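PDB 1PC6: protein ninB from Enterobacteria phage lambda, which probably acts in phage recombination, resembling the bacterial RecFOR proteins in the initiation of genetic exchange. Local coordinates for residues H13-N16 / A17-A20; Q59-H63 / G64-D68; V125-S128 / D129-R132; L133-E136 / W137-R140. All blocks are in the same frame, centred on the assembly; numbering follows the deposited sequence.

Contact 1: residues H13-N16 / A17-A20; sequences HQQN and AIHA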
loop_
_atom_site.group_PDB
_atom_site.type_symbol
_atom_site.label_atom_id
_atom_site.label_comp_id
_atom_site.label_asym_id
_atom_site.label_seq_id
_atom_site.Cartn_x
_atom_site.Cartn_y
_atom_site.Cartn_z
ATOM N N HIS A 13 20.953 12.406 -2.421
ATOM C CA HIS A 13 20.111 11.564 -1.579
ATOM C C HIS A 13 20.492 10.101 -1.768
ATOM O O HIS A 13 20.612 9.346 -0.807
ATOM C CB HIS A 13 18.620 11.750 -1.918
ATOM C CG HIS A 13 17.975 12.913 -1.221
ATOM N ND1 HIS A 13 18.208 13.214 0.105
ATOM C CD2 HIS A 13 17.073 13.827 -1.658
ATOM C CE1 HIS A 13 17.481 14.262 0.457
ATOM N NE2 HIS A 13 16.782 14.653 -0.595
ATOM N N GLN A 14 20.691 9.709 -3.017
ATOM C CA GLN A 14 21.049 8.339 -3.349
ATOM C C GLN A 14 22.360 7.892 -2.699
ATOM O O GLN A 14 22.498 6.741 -2.261
ATOM C CB GLN A 14 21.157 8.207 -4.866
ATOM C CG GLN A 14 21.605 6.848 -5.344
ATOM C CD GLN A 14 21.990 6.856 -6.803
ATOM O OE1 GLN A 14 22.373 5.830 -7.360
ATOM N NE2 GLN A 14 21.896 8.022 -7.435
ATOM N N GLN A 15 23.322 8.808 -2.643
ATOM C CA GLN A 15 24.634 8.526 -2.067
ATOM C C GLN A 15 24.541 8.191 -0.583
ATOM O O GLN A 15 25.304 7.379 -0.072
ATOM C CB GLN A 15 25.555 9.728 -2.288
ATOM C CG GLN A 15 27.032 9.473 -1.991
ATOM C CD GLN A 15 27.590 8.245 -2.707
ATOM O OE1 GLN A 15 27.215 7.951 -3.846
ATOM N NE2 GLN A 15 28.505 7.532 -2.043
ATOM N N ASN A 16 23.601 8.822 0.108
ATOM C CA ASN A 16 23.402 8.570 1.532
ATOM C C ASN A 16 23.000 7.117 1.717
ATOM O O ASN A 16 23.514 6.427 2.591
ATOM C CB ASN A 16 22.285 9.460 2.093
ATOM C CG ASN A 16 22.467 10.927 1.739
ATOM O OD1 ASN A 16 23.573 11.466 1.824
ATOM N ND2 ASN A 16 21.375 11.585 1.354
ATOM N N ALA A 17 22.075 6.674 0.873
ATOM C CA ALA A 17 21.550 5.324 0.914
ATOM C C ALA A 17 22.599 4.267 0.674
ATOM O O ALA A 17 22.796 3.390 1.513
ATOM C CB ALA A 17 20.442 5.180 -0.099
ATOM N N ILE A 18 23.280 4.347 -0.466
ATOM C CA ILE A 18 24.291 3.345 -0.805
ATOM C C ILE A 18 25.400 3.245 0.242
ATOM O O ILE A 18 26.078 2.224 0.349
ATOM C CB ILE A 18 24.908 3.598 -2.218
ATOM C CG1 ILE A 18 26.134 4.490 -2.127
ATOM C CG2 ILE A 18 23.897 4.280 -3.120
ATOM C CD1 ILE A 18 26.786 4.719 -3.469
ATOM N N HIS A 19 25.575 4.305 1.020
ATOM C CA HIS A 19 26.590 4.317 2.064
ATOM C C HIS A 19 25.971 3.645 3.277
ATOM O O HIS A 19 26.580 2.785 3.910
ATOM C CB HIS A 19 26.979 5.760 2.417
ATOM C CG HIS A 19 28.039 5.869 3.477
ATOM N ND1 HIS A 19 29.387 5.746 3.205
ATOM C CD2 HIS A 19 27.945 6.094 4.812
ATOM C CE1 HIS A 19 30.076 5.894 4.324
ATOM N NE2 HIS A 19 29.226 6.106 5.314
ATOM N N ALA A 20 24.749 4.052 3.592
ATOM C CA ALA A 20 24.030 3.497 4.718
ATOM C C ALA A 20 23.976 2.001 4.551
ATOM O O ALA A 20 24.252 1.260 5.484
ATOM C CB ALA A 20 22.635 4.053 4.768
#

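Contact 2: residues Q59-H63 / G64-D68; sequences QVEWH and GRWLD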
loop_
_atom_site.group_PDB
_atom_site.type_symbol
_atom_site.label_atom_id
_atom_site.label_comp_id
_atom_site.label_asym_id
_atom_site.label_seq_id
_atom_site.Cartn_x
_atom_site.Cartn_y
_atom_site.Cartn_z
ATOM N N GLN A 59 -13.666 14.333 11.373
ATOM C CA GLN A 59 -14.663 15.387 11.400
ATOM C C GLN A 59 -16.026 15.200 10.773
ATOM O O GLN A 59 -17.007 15.692 11.306
ATOM C CB GLN A 59 -14.023 16.670 10.864
ATOM C CG GLN A 59 -12.785 17.063 11.651
ATOM C CD GLN A 59 -12.111 18.305 11.125
ATOM O OE1 GLN A 59 -12.753 19.335 10.928
ATOM N NE2 GLN A 59 -10.803 18.222 10.907
ATOM N N VAL A 60 -16.126 14.494 9.662
ATOM C CA VAL A 60 -17.442 14.374 9.059
ATOM C C VAL A 60 -18.050 12.964 9.116
ATOM O O VAL A 60 -17.397 11.972 8.778
ATOM C CB VAL A 60 -17.392 14.920 7.606
ATOM C CG1 VAL A 60 -16.158 15.795 7.437
ATOM C CG2 VAL A 60 -17.389 13.803 6.608
ATOM N N GLU A 61 -19.296 12.861 9.572
ATOM C CA GLU A 61 -19.908 11.545 9.625
ATOM C C GLU A 61 -20.740 11.293 8.385
ATOM O O GLU A 61 -21.540 12.132 7.972
ATOM C CB GLU A 61 -20.773 11.378 10.863
ATOM C CG GLU A 61 -22.122 12.028 10.790
ATOM C CD GLU A 61 -23.188 11.137 11.391
ATOM O OE1 GLU A 61 -22.972 10.632 12.528
ATOM O OE2 GLU A 61 -24.235 10.944 10.722
ATOM N N TRP A 62 -20.535 10.118 7.798
ATOM C CA TRP A 62 -21.224 9.710 6.590
ATOM C C TRP A 62 -22.470 8.894 6.871
ATOM O O TRP A 62 -22.382 7.730 7.279
ATOM C CB TRP A 62 -20.302 8.874 5.727
ATOM C CG TRP A 62 -20.723 8.793 4.307
ATOM C CD1 TRP A 62 -20.793 7.666 3.543
ATOM C CD2 TRP A 62 -20.980 9.891 3.425
ATOM N NE1 TRP A 62 -21.064 7.994 2.231
ATOM C CE2 TRP A 62 -21.183 9.354 2.133
ATOM C CE3 TRP A 62 -21.052 11.274 3.595
ATOM C CZ2 TRP A 62 -21.452 10.148 1.027
ATOM C CZ3 TRP A 62 -21.319 12.064 2.492
ATOM C CH2 TRP A 62 -21.515 11.496 1.223
ATOM N N HIS A 63 -23.624 9.513 6.644
ATOM C CA HIS A 63 -24.912 8.851 6.815
ATOM C C HIS A 63 -25.009 7.931 8.033
ATOM O O HIS A 63 -25.229 6.721 7.900
ATOM C CB HIS A 63 -25.266 8.049 5.548
ATOM C CG HIS A 63 -25.324 8.872 4.295
ATOM N ND1 HIS A 63 -26.509 9.197 3.673
ATOM C CD2 HIS A 63 -24.342 9.427 3.545
ATOM C CE1 HIS A 63 -26.252 9.916 2.593
ATOM N NE2 HIS A 63 -24.945 10.069 2.492
ATOM N N GLY A 64 -24.835 8.499 9.219
ATOM C CA GLY A 64 -24.962 7.700 10.424
ATOM C C GLY A 64 -23.753 7.012 11.032
ATOM O O GLY A 64 -23.863 6.459 12.127
ATOM N N ARG A 65 -22.613 7.011 10.354
ATOM C CA ARG A 65 -21.445 6.370 10.943
ATOM C C ARG A 65 -20.112 6.991 10.544
ATOM O O ARG A 65 -19.986 7.619 9.496
ATOM C CB ARG A 65 -21.445 4.862 10.639
ATOM C CG ARG A 65 -21.065 4.453 9.222
ATOM C CD ARG A 65 -21.088 2.927 9.113
ATOM N NE ARG A 65 -20.151 2.411 8.114
ATOM C CZ ARG A 65 -19.960 1.117 7.852
ATOM N NH1 ARG A 65 -20.649 0.196 8.516
ATOM N NH2 ARG A 65 -19.073 0.741 6.930
ATOM N N TRP A 66 -19.119 6.819 11.404
ATOM C CA TRP A 66 -17.810 7.358 11.132
ATOM C C TRP A 66 -16.954 6.345 10.410
ATOM O O TRP A 66 -16.886 5.182 10.790
ATOM C CB TRP A 66 -17.150 7.782 12.432
ATOM C CG TRP A 66 -17.967 8.792 13.168
ATOM C CD1 TRP A 66 -19.059 8.547 13.939
ATOM C CD2 TRP A 66 -17.788 10.217 13.163
ATOM N NE1 TRP A 66 -19.575 9.727 14.418
ATOM C CE2 TRP A 66 -18.812 10.768 13.957
ATOM C CE3 TRP A 66 -16.863 11.079 12.565
ATOM C CZ2 TRP A 66 -18.938 12.151 14.169
ATOM C CZ3 TRP A 66 -16.990 12.454 12.776
ATOM C CH2 TRP A 66 -18.019 12.970 13.570
ATOM N N LEU A 67 -16.303 6.793 9.349
ATOM C CA LEU A 67 -15.460 5.918 8.562
ATOM C C LEU A 67 -14.007 6.273 8.773
ATOM O O LEU A 67 -13.672 7.433 9.013
ATOM C CB LEU A 67 -15.800 6.066 7.091
ATOM C CG LEU A 67 -17.286 6.022 6.804
ATOM C CD1 LEU A 67 -17.486 6.177 5.311
ATOM C CD2 LEU A 67 -17.877 4.719 7.325
ATOM N N ASP A 68 -13.146 5.269 8.671
ATOM C CA ASP A 68 -11.720 5.478 8.839
ATOM C C ASP A 68 -11.137 5.969 7.531
ATOM O O ASP A 68 -11.807 5.942 6.509
ATOM C CB ASP A 68 -11.051 4.177 9.292
ATOM C CG ASP A 68 -11.645 2.954 8.631
ATOM O OD1 ASP A 68 -10.963 2.370 7.757
ATOM O OD2 ASP A 68 -12.792 2.585 8.982
HETATM O O HOH W 1 -16.027 9.566 9.237
#

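Contact 3: residues V125-S128 / D129-R132; sequences VKWS and DEAR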
loop_
_atom_site.group_PDB
_atom_site.type_symbol
_atom_site.label_atom_id
_atom_site.label_comp_id
_atom_site.label_asym_id
_atom_site.label_seq_id
_atom_site.Cartn_x
_atom_site.Cartn_y
_atom_site.Cartn_z
ATOM N N VAL A 125 -14.405 21.370 7.376
ATOM C CA VAL A 125 -13.326 20.557 7.893
ATOM C C VAL A 125 -12.103 21.421 8.207
ATOM O O VAL A 125 -11.664 22.220 7.374
ATOM C CB VAL A 125 -12.926 19.450 6.865
ATOM C CG1 VAL A 125 -11.633 18.776 7.301
ATOM C CG2 VAL A 125 -14.038 18.423 6.735
ATOM N N LYS A 126 -11.574 21.278 9.419
ATOM C CA LYS A 126 -10.373 22.003 9.808
ATOM C C LYS A 126 -9.226 21.069 9.433
ATOM O O LYS A 126 -9.160 19.945 9.925
ATOM C CB LYS A 126 -10.359 22.263 11.314
ATOM C CG LYS A 126 -9.094 22.973 11.785
ATOM C CD LYS A 126 -8.986 23.041 13.309
ATOM C CE LYS A 126 -7.611 23.560 13.751
ATOM N NZ LYS A 126 -7.274 24.881 13.137
ATOM N N TRP A 127 -8.338 21.521 8.552
ATOM C CA TRP A 127 -7.216 20.697 8.103
ATOM C C TRP A 127 -6.067 20.674 9.092
ATOM O O TRP A 127 -5.482 21.709 9.400
ATOM C CB TRP A 127 -6.731 21.190 6.752
ATOM C CG TRP A 127 -7.780 21.072 5.712
ATOM C CD1 TRP A 127 -8.434 22.089 5.082
ATOM C CD2 TRP A 127 -8.340 19.856 5.204
ATOM N NE1 TRP A 127 -9.373 21.584 4.212
ATOM C CE2 TRP A 127 -9.335 20.214 4.268
ATOM C CE3 TRP A 127 -8.100 18.498 5.452
ATOM C CZ2 TRP A 127 -10.091 19.258 3.575
ATOM C CZ3 TRP A 127 -8.851 17.550 4.766
ATOM C CH2 TRP A 127 -9.834 17.936 3.839
ATOM N N SER A 128 -5.744 19.472 9.570
ATOM C CA SER A 128 -4.697 19.249 10.574
ATOM C C SER A 128 -3.290 19.572 10.114
ATOM O O SER A 128 -2.461 20.043 10.908
ATOM C CB SER A 128 -4.730 17.795 11.058
ATOM O OG SER A 128 -4.406 16.897 10.003
ATOM N N ASP A 129 -3.027 19.298 8.837
ATOM C CA ASP A 129 -1.719 19.533 8.253
ATOM C C ASP A 129 -1.397 21.018 8.262
ATOM O O ASP A 129 -0.278 21.407 8.601
ATOM C CB ASP A 129 -1.681 18.973 6.833
ATOM C CG ASP A 129 -0.363 18.297 6.521
ATOM O OD1 ASP A 129 0.157 17.568 7.396
ATOM O OD2 ASP A 129 0.150 18.483 5.399
ATOM N N GLU A 130 -2.379 21.840 7.898
ATOM C CA GLU A 130 -2.206 23.292 7.907
ATOM C C GLU A 130 -1.965 23.758 9.343
ATOM O O GLU A 130 -1.216 24.699 9.583
ATOM C CB GLU A 130 -3.458 24.016 7.405
ATOM C CG GLU A 130 -3.794 23.914 5.930
ATOM C CD GLU A 130 -5.057 24.717 5.604
ATOM O OE1 GLU A 130 -5.549 24.646 4.449
ATOM O OE2 GLU A 130 -5.560 25.424 6.514
ATOM N N ALA A 131 -2.632 23.108 10.290
ATOM C CA ALA A 131 -2.504 23.454 11.699
ATOM C C ALA A 131 -1.068 23.273 12.176
ATOM O O ALA A 131 -0.521 24.128 12.876
ATOM C CB ALA A 131 -3.444 22.591 12.522
ATOM N N ARG A 132 -0.465 22.150 11.810
ATOM C CA ARG A 132 0.911 21.886 12.196
ATOM C C ARG A 132 1.792 22.958 11.567
ATOM O O ARG A 132 2.511 23.674 12.263
ATOM C CB ARG A 132 1.360 20.510 11.692
ATOM C CG ARG A 132 0.919 19.315 12.541
ATOM C CD ARG A 132 0.817 18.045 11.671
ATOM N NE ARG A 132 0.770 16.790 12.429
ATOM C CZ ARG A 132 1.818 16.245 13.055
ATOM N NH1 ARG A 132 3.008 16.852 13.020
ATOM N NH2 ARG A 132 1.685 15.082 13.703
#

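Contact 4: residues L133-E136 / W137-R140; sequences LALE and WKAR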
loop_
_atom_site.group_PDB
_atom_site.type_symbol
_atom_site.label_atom_id
_atom_site.label_comp_id
_atom_site.label_asym_id
_atom_site.label_seq_id
_atom_site.Cartn_x
_atom_site.Cartn_y
_atom_site.Cartn_z
ATOM N N LEU A 133 1.717 23.059 10.242
ATOM C CA LEU A 133 2.496 24.018 9.461
ATOM C C LEU A 133 2.487 25.435 10.047
ATOM O O LEU A 133 3.509 26.123 10.031
ATOM C CB LEU A 133 1.972 24.039 8.023
ATOM C CG LEU A 133 2.814 24.766 6.980
ATOM C CD1 LEU A 133 4.228 24.179 6.949
ATOM C CD2 LEU A 133 2.132 24.650 5.621
ATOM N N ALA A 134 1.335 25.857 10.567
ATOM C CA ALA A 134 1.173 27.176 11.174
ATOM C C ALA A 134 1.841 27.247 12.550
ATOM O O ALA A 134 2.276 28.312 12.978
ATOM C CB ALA A 134 -0.307 27.513 11.293
ATOM N N LEU A 135 1.915 26.113 13.239
ATOM C CA LEU A 135 2.551 26.058 14.551
ATOM C C LEU A 135 4.066 26.020 14.412
ATOM O O LEU A 135 4.793 26.305 15.364
ATOM C CB LEU A 135 2.063 24.837 15.318
ATOM C CG LEU A 135 0.645 25.044 15.845
ATOM C CD1 LEU A 135 0.052 23.718 16.262
ATOM C CD2 LEU A 135 0.674 26.036 17.009
ATOM N N GLU A 136 4.531 25.657 13.219
ATOM C CA GLU A 136 5.953 25.602 12.915
ATOM C C GLU A 136 6.492 27.002 12.660
ATOM O O GLU A 136 7.616 27.321 13.056
ATOM C CB GLU A 136 6.198 24.739 11.687
ATOM C CG GLU A 136 6.172 23.266 11.984
ATOM C CD GLU A 136 6.582 22.453 10.788
ATOM O OE1 GLU A 136 7.492 22.908 10.057
ATOM O OE2 GLU A 136 6.002 21.362 10.589
ATOM N N TRP A 137 5.695 27.831 11.985
ATOM C CA TRP A 137 6.074 29.214 11.703
ATOM C C TRP A 137 6.002 29.978 12.991
ATOM O O TRP A 137 6.793 30.877 13.232
ATOM C CB TRP A 137 5.131 29.840 10.678
ATOM C CG TRP A 137 5.443 29.348 9.335
ATOM C CD1 TRP A 137 4.730 28.443 8.590
ATOM C CD2 TRP A 137 6.637 29.621 8.605
ATOM N NE1 TRP A 137 5.420 28.129 7.440
ATOM C CE2 TRP A 137 6.595 28.839 7.425
ATOM C CE3 TRP A 137 7.751 30.449 8.838
ATOM C CZ2 TRP A 137 7.630 28.865 6.474
ATOM C CZ3 TRP A 137 8.780 30.474 7.893
ATOM C CH2 TRP A 137 8.710 29.685 6.727
ATOM N N LYS A 138 5.048 29.592 13.824
ATOM C CA LYS A 138 4.861 30.218 15.112
ATOM C C LYS A 138 6.093 29.951 15.983
ATOM O O LYS A 138 6.474 30.787 16.804
ATOM C CB LYS A 138 3.614 29.642 15.772
ATOM C CG LYS A 138 3.089 30.468 16.925
ATOM C CD LYS A 138 1.928 29.766 17.633
ATOM C CE LYS A 138 2.388 28.495 18.347
ATOM N NZ LYS A 138 3.395 28.787 19.415
ATOM N N ALA A 139 6.713 28.786 15.788
ATOM C CA ALA A 139 7.904 28.374 16.543
ATOM C C ALA A 139 9.203 28.940 15.966
ATOM O O ALA A 139 10.148 29.250 16.704
ATOM C CB ALA A 139 7.989 26.850 16.585
ATOM N N ARG A 140 9.253 29.057 14.643
ATOM C CA ARG A 140 10.428 29.584 13.972
ATOM C C ARG A 140 10.648 31.036 14.410
ATOM O O ARG A 140 11.704 31.376 14.943
ATOM C CB ARG A 140 10.242 29.487 12.452
ATOM C CG ARG A 140 11.529 29.604 11.661
ATOM C CD ARG A 140 11.330 29.359 10.170
ATOM N NE ARG A 140 11.241 27.941 9.795
ATOM C CZ ARG A 140 10.149 27.184 9.911
ATOM N NH1 ARG A 140 9.032 27.698 10.404
ATOM N NH2 ARG A 140 10.158 25.914 9.517
#

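Contact 1: residues H13-N16 / A17-A20
Asn16 O is shared by two backbone N-H groups: Ala20 N makes the main bond at 2.9 Å, while His19 N adds a weak one. This is the i to i+4 pattern of an alpha helix, with a weak i to i+3 branch, in the middle of helix 11-22. The bond from Ile18 N to Gln14 O, 3.1 Å long, is almost straight, with 172° at the hydrogen. His19 N reaches Gln15 O at 3.3 Å through a more bent bond, and Ala17 N is held only weakly by His13 O.

Among the side chains, Ile18 does most of the touching. Its CG2 branch turns back along the helix, and Gln14 CG is 4.1 Å from that methyl group. The other branch, CG1 to CD1, meets Gln15. CG of Gln15 stands opposite its own backbone N (chi1 -168°), and a bend at chi2 (52°) folds the amide over the end of Ile18 instead of letting it run straight outward.

One side of the helix faces strand 4-8, where Ala17 and Ala20 pack on Phe6. Ala17 and Ile18 also pack on Val21 of the second subunit, so this turn forms part of the dimer contact. At the Gln15 amide, Ile18 CD1 lies 3.7 Å from CD and 3.6 Å from NE2.

Contact 2: residues Q59-H63 / G64-D68
Trp62 and Arg65 exchange a pair of backbone hydrogen bonds, Trp62 N to Arg65 O at 3.1 Å and Arg65 N to Trp62 O at 3.2 Å. A third bond comes from a side chain: Gly64 N reaches Glu61 OE2 at 2.9 Å, approaching from above the carboxylate plane, 53° out of it. Glu61 CG sits between its own N and carbonyl carbon (chi1 78°), and the chain bends again at chi2, which swings the carboxylate toward the turn.

The paired bonds close a hairpin-like turn, type I' from Trp62 to Arg65, with a single antiparallel hydrogen-bonded pair and no regular strands. His63 and Gly64 occupy its corner, and the backbone angles at Gly64 call for glycine. The loop joins helix 43-59 to helix 69-80.

Ring contacts follow. Glu61 CB lies over the Trp66 six-membered ring, 3.8 Å from its centroid and 15° off the normal, a CH-pi contact. At the edge of the same indole, CZ3 touches Gln59 C at 3.5 Å. His63 CD2 is 3.4 Å above the centre of the Trp62 ring.

Apolar packing brings Leu67 CD1 to Trp62 CB at 3.9 Å, and both residues also meet Trp72. The polar ends turn to the second subunit: Trp62 NE1 bonds to Pro87 O there, and Arg65 NH2 forms a salt bridge with Asp84 of that chain.

One water lies between the two arms, accepting from Leu67 N at 2.8 Å and lying within hydrogen-bonding distance of Val60 O.

Contact 3: residues V125-S128 / D129-R132
Glu130 folds back beside Trp127, the residue just before the helix. Its CG and CD each stand 4.1 Å from Trp127 CB, and OE1 comes within 3.9 Å of Trp127 CD1. The carboxylate and indole planes are inclined by 54°, and the two side chains pass at a slant. CG of Glu130 is opposite its own carbonyl carbon (chi1 -71°) and the chain beyond is extended, which sends it back toward the start of the helix.

The backbone fixes this first turn. Trp127 takes the N-cap position of helix 128-140, and Ala131 N bonds to its carbonyl oxygen at 3.3 Å. One residue on, Arg132 N meets Ser128 O at 3.0 Å, and the aliphatic part of Arg132 runs past the same oxygen. Lys126 makes a looser contact, its CE being 4.5 Å from Ala131 CB.

Further out, Val125 CG1 rests on one face of the Trp127 ring, 3.8 Å above the plane and displaced toward the rim. Ser128 OG, set between its own backbone N and carbonyl carbon (chi1 65°), lies close to Asp129 N at a poor angle and hydrogen-bonds Asp55 OD2 instead.

That bond joins the helix start to helix 43-59, where Trp127 also packs against Cys52 and Asp55. The loop after helix 106-122 leads into helix 128-140, and helix 43-59 meets it at its start.

Contact 4: residues L133-E136 / W137-R140
Arg140 runs its side chain back over the carbonyl of Glu136. CB starts 3.5 Å from Glu136 O, and the chain bends at chi3 (-80°), which returns the guanidinium to the same oxygen, with CZ at 4.0 Å. NH1 comes as near as 3.0 Å to Glu136 O, but the angle is too poor for a hydrogen bond. NH1 also stands 3.4 Å above the Trp137 ring plane, displaced toward the rim. At the other tip, NH2 is 4.1 Å from Glu136 OE1, opposite charges close together but beyond a salt bridge. Carboxylate and guanidinium planes differ by 33°.

Beneath lies the backbone of the last turns of helix 128-140, in the i to i+4 pattern of an alpha helix. Arg140 N bonds to Glu136 O at 2.9 Å, and Lys138 N also bonds to Ala134 O. The bonds of Trp137 N to Leu133 O and of Ala139 N to Leu135 O are weak.

On another side of the helix, Leu135 and Lys138 lie side by side; the Lys138 chain, extended to CD, bends at chi3 and so brings CE against Leu135 CD2. Leu133 and Trp137 likewise point the same way, Leu133 CD1 being 4.2 Å from Trp137 NE1. The indole of Trp137 also meets the ring of Trp141, inclined by about 25°.

Contacts 1 and 2 lie on opposite sides of the chain's centre, their own centres 43 Å apart, yet both reach the second subunit, so the dimer is gripped at two distant places. Contact 3 bears directly on contact 2: Gln59 NE2 lies 2.6 Å from Lys126 O, a probable hydrogen bond, and Val60 packs on Val125, tying the end of helix 43-59 to the loop before helix 128-140. Contact 4 continues that helix, its centre 13 Å from that of contact 3; its nearest atoms are about 13 Å from contact 2, without touching it. Contacts 3 and 4 touch no other chain of the assembly.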